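EF-P arginine 32 rhamnosyl-transferase (Pseudomonas putida KT2440, PDB 5NV8) belongs to the EarP family of bacterial rhamnosyltransferases, enzymes that probably share the two-lobed, Rossmann-like GT-B architecture. Local coordinates at residues 347-350 against 351-354; 356-359 against 360-364; 164-167 against 168-171. All coordinates share one frame; numbering follows the deposited sequence.

Contact 1: 347-350 against 351-354; sequences MGQA and WRAA
Arg352 folds back along its own helix over Gly348, four residues earlier. The backbone makes the first link, Arg352 N to Gly348 O at 3.1 Å and almost straight at the hydrogen (171°). From there the side chain stays beside the same carbonyl: CB lies 3.7 Å and CG 3.5 Å from Gly348 O, CD is a little farther, and a turn about the CG-CD bond (chi3 -89°) brings the flat end round. Gly348 O thus sits 3.3 Å above one face of the guanidinium, offset toward its rim, where NE cannot point its hydrogen at it. At the tip, NH2 rests 3.6 Å from Gly348 C and close to its CA, an approach made possible because glycine carries no side chain. Gln349 passes nearby, its NE2 4.1 Å from Arg352 NH2, with amide and guanidinium planes turned 71° apart.

On another side of the helix Trp351 CB lies 3.1 Å from Met347 O, and CG, anti to the backbone N, sends the indole away from the preceding turn into the buried side, where it meets Trp214 and Phe280 edge-to-face. The small Ala353 and Ala354 simply continue the hydrogen-bonded spiral. The chemistry is therefore split: a flat cation lies over peptide atoms on the exposed flank, probably drawn in part by the carbonyl's partial negative charge, while sulfur and indole on Met347 and Trp351 serve the apolar interior.

Contact 2: 356-359 against 360-364; sequences QHWP and ELQQH
Glu360 OE1 is gripped twice, by Ser327 OG and by a water that donates to it at 2.5 Å. That water also lies 2.7 Å from His357 ND1, so it ties the residue at the N-cap position to the first turn of the helix, bridging a carboxylate and an imidazole that do not touch. His357 O accepts from Leu361 N at 3.0 Å, and Leu361 CG packs 3.2 Å from that same oxygen.

One residue on, Trp358 O takes the amide hydrogen of Gln362 at 2.7 Å. Gln362 is extended beyond CG (chi2 -174°), which carries OE1 to 3.1 Å from Trp358 CD1; the two side chains cross at about a right angle, with ring and amide planes 51° apart. Leu361 CD1 adds a looser apolar touch, 4.4 Å from Trp358 CE3. Pro359, lacking an amide hydrogen, suits the first turn, where no earlier carbonyl of the helix awaits one.

Helix 358-373 thus starts against helix 328-343, where His357 meets Asp329 and Ala333 and Glu360 meets Ala330, while Trp358 and Gln362 lean on Pro298 in the loop before strand 299-302.

Contact 3: 164-167 against 168-171; sequences LREG and SLLA
Glu166 to Leu169 form a type I beta turn, closed by Leu169 N donating to Glu166 O at 3.2 Å; the bond is straight at the hydrogen (167°), although the donor stands well above the carbonyl plane. Gly167 and Ser168 occupy the turn's corners, and helix 169-177 follows at once. A water extends the link by donating to Glu166 O at 3.1 Å and accepting from Leu170 N at 2.7 Å, which supplies a partner for an amide in the first turn of the helix.

Glu166 is bent about its CB-CG bond (chi2 79°), so that its carboxylate turns back over Leu169: OE1 lies 3.4 Å from Leu169 CD2 and 3.9 Å from its CB. This polar end is secured by charge rather than by leucine, since OE1 forms a salt bridge with Arg291 and OE2 another with Arg36. Leu169, with CG anti to the backbone N (chi1 179°), fills the buried side, touching Arg291 and Trp294, and its CD2 also comes within 4.5 Å of Arg165 CG. Arg165 NH2 donates to Gln375 O. Ser168 stands at the N-cap position without making a capping bond; its OG accepts from Arg172 NE, four residues on in the first turn of the helix.

The arrangement is a beta turn leading directly into a helix. Its glutamate joins helix 30-43 to helix 287-295, which belong to parts of the chain built on different beta sheets, consistent with a link between the two lobes of a GT-B-like fold.

In the fold
Contacts 1 and 2 are neighbours in both sequence and space: their centres lie 14 Å apart, and the successive helices 347-355 and 358-373 meet through Trp351 CH2 and Trp358 CH2 (4.0 Å) and through Ala354 O and Leu361 CD1 (3.5 Å). Contact 3 stands apart, its centre 32 Å from that of contact 1, across the chain's centre, and 24 Å from that of contact 2. Helix 358-373 nevertheless spans the second gap, since its late residue Ala373 touches Arg165 and Leu170. Contact 3 is also close to the ligand pocket: the side chain of Glu166 is about 9 Å from the bound 2'-deoxy-thymidine-beta-L-rhamnose.

Contact 1: 347-350 against 351-354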
loop_
_atom_site.group_PDB
_atom_site.type_symbol
_atom_site.label_atom_id
_atom_site.label_comp_id
_atom_site.label_asym_id
_atom_site.label_seq_id
_atom_site.Cartn_x
_atom_site.Cartn_y
_atom_site.Cartn_z
ATOM N N MET A 347 18.504 8.281 -6.552
ATOM C CA MET A 347 17.129 8.704 -6.317
ATOM C C MET A 347 16.887 10.152 -6.724
ATOM O O MET A 347 15.732 10.540 -6.916
ATOM C CB MET A 347 16.767 8.507 -4.844
ATOM C CG MET A 347 15.983 7.241 -4.543
ATOM S SD MET A 347 14.251 7.336 -5.042
ATOM C CE MET A 347 14.276 6.456 -6.599
ATOM N N GLY A 348 17.942 10.957 -6.854
ATOM C CA GLY A 348 17.754 12.335 -7.275
ATOM C C GLY A 348 17.445 12.452 -8.758
ATOM O O GLY A 348 16.459 13.083 -9.150
ATOM N N GLN A 349 18.288 11.843 -9.599
ATOM C CA GLN A 349 18.088 11.925 -11.045
ATOM C C GLN A 349 16.739 11.345 -11.450
ATOM O O GLN A 349 16.019 11.939 -12.262
ATOM C CB GLN A 349 19.218 11.199 -11.780
ATOM C CG GLN A 349 20.591 11.835 -11.630
ATOM C CD GLN A 349 20.664 13.237 -12.207
ATOM O OE1 GLN A 349 19.932 13.579 -13.136
ATOM N NE2 GLN A 349 21.558 14.055 -11.660
ATOM N N ALA A 350 16.379 10.189 -10.891
ATOM C CA ALA A 350 15.118 9.547 -11.250
ATOM C C ALA A 350 13.925 10.386 -10.811
ATOM O O ALA A 350 12.978 10.586 -11.581
ATOM C CB ALA A 350 15.051 8.149 -10.638
ATOM N N TRP A 351 13.957 10.892 -9.573
ATOM C CA TRP A 351 12.831 11.667 -9.058
ATOM C C TRP A 351 12.569 12.903 -9.910
ATOM O O TRP A 351 11.419 13.189 -10.262
ATOM C CB TRP A 351 13.085 12.055 -7.601
ATOM C CG TRP A 351 12.120 13.066 -7.067
ATOM C CD1 TRP A 351 12.369 14.383 -6.821
ATOM C CD2 TRP A 351 10.750 12.842 -6.713
ATOM N NE1 TRP A 351 11.240 14.996 -6.340
ATOM C CE2 TRP A 351 10.231 14.073 -6.263
ATOM C CE3 TRP A 351 9.911 11.724 -6.736
ATOM C CZ2 TRP A 351 8.910 14.216 -5.835
ATOM C CZ3 TRP A 351 8.601 11.868 -6.312
ATOM C CH2 TRP A 351 8.113 13.105 -5.868
ATOM N N ARG A 352 13.622 13.643 -10.266
ATOM C CA ARG A 352 13.436 14.840 -11.083
ATOM C C ARG A 352 12.948 14.486 -12.484
ATOM O O ARG A 352 12.117 15.200 -13.056
ATOM C CB ARG A 352 14.734 15.642 -11.162
ATOM C CG ARG A 352 15.149 16.264 -9.838
ATOM C CD ARG A 352 16.409 17.102 -9.970
ATOM N NE ARG A 352 17.617 16.310 -9.765
ATOM C CZ ARG A 352 18.292 16.251 -8.621
ATOM N NH1 ARG A 352 17.880 16.930 -7.560
ATOM N NH2 ARG A 352 19.377 15.500 -8.538
ATOM N N ALA A 353 13.451 13.381 -13.046
ATOM C CA ALA A 353 12.980 12.943 -14.357
ATOM C C ALA A 353 11.495 12.605 -14.324
ATOM O O ALA A 353 10.749 12.972 -15.238
ATOM C CB ALA A 353 13.794 11.744 -14.832
ATOM N N ALA A 354 11.045 11.905 -13.278
ATOM C CA ALA A 354 9.629 11.566 -13.180
ATOM C C ALA A 354 8.766 12.809 -12.995
ATOM O O ALA A 354 7.633 12.854 -13.489
ATOM C CB ALA A 354 9.397 10.583 -12.033
#

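Contact 2: 356-359 against 360-364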
loop_
_atom_site.group_PDB
_atom_site.type_symbol
_atom_site.label_atom_id
_atom_site.label_comp_id
_atom_site.label_asym_id
_atom_site.label_seq_id
_atom_site.Cartn_x
_atom_site.Cartn_y
_atom_site.Cartn_z
ATOM N N GLN A 356 9.224 15.596 -14.401
ATOM C CA GLN A 356 9.056 16.222 -15.707
ATOM C C GLN A 356 7.814 15.728 -16.435
ATOM O O GLN A 356 7.415 16.343 -17.429
ATOM C CB GLN A 356 10.285 15.968 -16.589
ATOM C CG GLN A 356 11.618 16.279 -15.934
ATOM C CD GLN A 356 11.686 17.692 -15.393
ATOM O OE1 GLN A 356 11.663 17.908 -14.182
ATOM N NE2 GLN A 356 11.773 18.666 -16.293
ATOM N N HIS A 357 7.202 14.643 -15.971
ATOM C CA HIS A 357 6.068 14.023 -16.643
ATOM C C HIS A 357 4.930 13.776 -15.663
ATOM O O HIS A 357 4.215 12.776 -15.758
ATOM C CB HIS A 357 6.484 12.718 -17.317
ATOM C CG HIS A 357 7.693 12.845 -18.190
ATOM N ND1 HIS A 357 7.674 13.521 -19.392
ATOM C CD2 HIS A 357 8.954 12.376 -18.042
ATOM C CE1 HIS A 357 8.873 13.465 -19.943
ATOM N NE2 HIS A 357 9.668 12.775 -19.145
ATOM N N TRP A 358 4.739 14.686 -14.710
ATOM C CA TRP A 358 3.745 14.448 -13.666
ATOM C C TRP A 358 2.315 14.361 -14.189
ATOM O O TRP A 358 1.581 13.469 -13.723
ATOM C CB TRP A 358 3.864 15.519 -12.577
ATOM C CG TRP A 358 3.531 14.992 -11.225
ATOM C CD1 TRP A 358 2.432 15.293 -10.476
ATOM C CD2 TRP A 358 4.297 14.055 -10.457
ATOM N NE1 TRP A 358 2.467 14.603 -9.288
ATOM C CE2 TRP A 358 3.603 13.837 -9.252
ATOM C CE3 TRP A 358 5.505 13.382 -10.673
ATOM C CZ2 TRP A 358 4.076 12.975 -8.263
ATOM C CZ3 TRP A 358 5.974 12.525 -9.689
ATOM C CH2 TRP A 358 5.260 12.329 -8.499
ATOM N N PRO A 359 1.846 15.216 -15.109
ATOM C CA PRO A 359 0.484 15.019 -15.640
ATOM C C PRO A 359 0.273 13.656 -16.278
ATOM O O PRO A 359 -0.804 13.065 -16.124
ATOM C CB PRO A 359 0.344 16.155 -16.663
ATOM C CG PRO A 359 1.240 17.213 -16.154
ATOM C CD PRO A 359 2.427 16.489 -15.582
ATOM N N GLU A 360 1.274 13.139 -16.994
ATOM C CA GLU A 360 1.156 11.803 -17.568
ATOM C C GLU A 360 1.117 10.735 -16.482
ATOM O O GLU A 360 0.331 9.784 -16.567
ATOM C CB GLU A 360 2.313 11.538 -18.534
ATOM C CG GLU A 360 1.957 11.701 -20.003
ATOM C CD GLU A 360 2.744 10.766 -20.904
ATOM O OE1 GLU A 360 3.950 11.007 -21.116
ATOM O OE2 GLU A 360 2.154 9.785 -21.402
ATOM N N LEU A 361 1.957 10.873 -15.452
ATOM C CA LEU A 361 1.989 9.873 -14.389
ATOM C C LEU A 361 0.731 9.933 -13.530
ATOM O O LEU A 361 0.241 8.895 -13.068
ATOM C CB LEU A 361 3.240 10.059 -13.531
ATOM C CG LEU A 361 4.581 9.949 -14.264
ATOM C CD1 LEU A 361 5.735 9.894 -13.276
ATOM C CD2 LEU A 361 4.598 8.735 -15.176
ATOM N N GLN A 362 0.198 11.138 -13.306
ATOM C CA GLN A 362 -1.053 11.279 -12.564
ATOM C C GLN A 362 -2.188 10.534 -13.257
ATOM O O GLN A 362 -2.934 9.778 -12.620
ATOM C CB GLN A 362 -1.406 12.760 -12.411
ATOM C CG GLN A 362 -0.569 13.518 -11.397
ATOM C CD GLN A 362 -1.071 14.933 -11.182
ATOM O OE1 GLN A 362 -0.418 15.904 -11.569
ATOM N NE2 GLN A 362 -2.240 15.058 -10.562
ATOM N N GLN A 363 -2.340 10.746 -14.566
ATOM C CA GLN A 363 -3.397 10.071 -15.310
ATOM C C GLN A 363 -3.150 8.569 -15.380
ATOM O O GLN A 363 -4.096 7.776 -15.316
ATOM C CB GLN A 363 -3.509 10.668 -16.714
ATOM C CG GLN A 363 -4.830 10.390 -17.423
ATOM C CD GLN A 363 -5.947 11.323 -16.988
ATOM O OE1 GLN A 363 -6.294 11.386 -15.809
ATOM N NE2 GLN A 363 -6.514 12.052 -17.941
ATOM N N HIS A 364 -1.883 8.163 -15.499
ATOM C CA HIS A 364 -1.560 6.741 -15.578
ATOM C C HIS A 364 -1.939 6.011 -14.294
ATOM O O HIS A 364 -2.413 4.869 -14.337
ATOM C CB HIS A 364 -0.074 6.563 -15.875
ATOM C CG HIS A 364 0.320 5.148 -16.159
ATOM N ND1 HIS A 364 0.082 4.543 -17.374
ATOM C CD2 HIS A 364 0.935 4.221 -15.389
ATOM C CE1 HIS A 364 0.535 3.303 -17.341
ATOM N NE2 HIS A 364 1.056 3.081 -16.147
HETATM O O HOH W 1 5.167 13.027 -20.189
#

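Contact 3: 164-167 against 168-171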
loop_
_atom_site.group_PDB
_atom_site.type_symbol
_atom_site.label_atom_id
_atom_site.label_comp_id
_atom_site.label_asym_id
_atom_site.label_seq_id
_atom_site.Cartn_x
_atom_site.Cartn_y
_atom_site.Cartn_z
ATOM N N LEU A 164 -7.516 -7.950 -3.211
ATOM C CA LEU A 164 -8.495 -7.545 -2.210
ATOM C C LEU A 164 -8.960 -6.123 -2.493
ATOM O O LEU A 164 -8.153 -5.188 -2.513
ATOM C CB LEU A 164 -7.901 -7.645 -0.808
ATOM C CG LEU A 164 -7.471 -9.044 -0.370
ATOM C CD1 LEU A 164 -6.392 -8.956 0.692
ATOM C CD2 LEU A 164 -8.670 -9.840 0.129
ATOM N N ARG A 165 -10.262 -5.965 -2.713
ATOM C CA ARG A 165 -10.849 -4.654 -2.976
ATOM C C ARG A 165 -12.258 -4.658 -2.404
ATOM O O ARG A 165 -13.122 -5.399 -2.885
ATOM C CB ARG A 165 -10.858 -4.343 -4.470
ATOM C CG ARG A 165 -11.145 -2.889 -4.816
ATOM C CD ARG A 165 -11.622 -2.737 -6.259
ATOM N NE ARG A 165 -12.590 -3.763 -6.650
ATOM C CZ ARG A 165 -12.322 -4.777 -7.467
ATOM N NH1 ARG A 165 -11.103 -4.925 -7.965
ATOM N NH2 ARG A 165 -13.267 -5.656 -7.768
ATOM N N GLU A 166 -12.477 -3.844 -1.375
ATOM C CA GLU A 166 -13.798 -3.709 -0.779
ATOM C C GLU A 166 -14.788 -3.134 -1.788
ATOM O O GLU A 166 -14.440 -2.303 -2.631
ATOM C CB GLU A 166 -13.734 -2.815 0.463
ATOM C CG GLU A 166 -12.809 -3.315 1.573
ATOM C CD GLU A 166 -11.335 -3.046 1.317
ATOM O OE1 GLU A 166 -10.970 -2.614 0.204
ATOM O OE2 GLU A 166 -10.530 -3.284 2.239
ATOM N N GLY A 167 -16.045 -3.578 -1.677
ATOM C CA GLY A 167 -17.064 -3.172 -2.633
ATOM C C GLY A 167 -17.248 -1.669 -2.748
ATOM O O GLY A 167 -17.486 -1.155 -3.845
ATOM N N SER A 168 -17.133 -0.943 -1.634
ATOM C CA SER A 168 -17.377 0.496 -1.623
ATOM C C SER A 168 -16.097 1.315 -1.489
ATOM O O SER A 168 -16.161 2.506 -1.175
ATOM C CB SER A 168 -18.347 0.861 -0.499
ATOM O OG SER A 168 -17.736 0.707 0.771
ATOM N N LEU A 169 -14.934 0.707 -1.729
ATOM C CA LEU A 169 -13.676 1.413 -1.509
ATOM C C LEU A 169 -13.504 2.564 -2.493
ATOM O O LEU A 169 -13.244 3.704 -2.090
ATOM C CB LEU A 169 -12.502 0.440 -1.610
ATOM C CG LEU A 169 -11.128 1.081 -1.412
ATOM C CD1 LEU A 169 -11.033 1.685 -0.025
ATOM C CD2 LEU A 169 -10.023 0.062 -1.634
ATOM N N LEU A 170 -13.634 2.279 -3.793
ATOM C CA LEU A 170 -13.472 3.323 -4.801
ATOM C C LEU A 170 -14.469 4.457 -4.586
ATOM O O LEU A 170 -14.122 5.634 -4.740
ATOM C CB LEU A 170 -13.628 2.730 -6.201
ATOM C CG LEU A 170 -12.546 1.763 -6.688
ATOM C CD1 LEU A 170 -12.534 1.713 -8.208
ATOM C CD2 LEU A 170 -11.174 2.141 -6.152
ATOM N N ALA A 171 -15.709 4.123 -4.221
ATOM C CA ALA A 171 -16.700 5.162 -3.954
ATOM C C ALA A 171 -16.327 5.981 -2.724
ATOM O O ALA A 171 -16.467 7.209 -2.727
ATOM C CB ALA A 171 -18.087 4.540 -3.787
HETATM O O HOH W 2 -14.558 -0.069 -4.786
#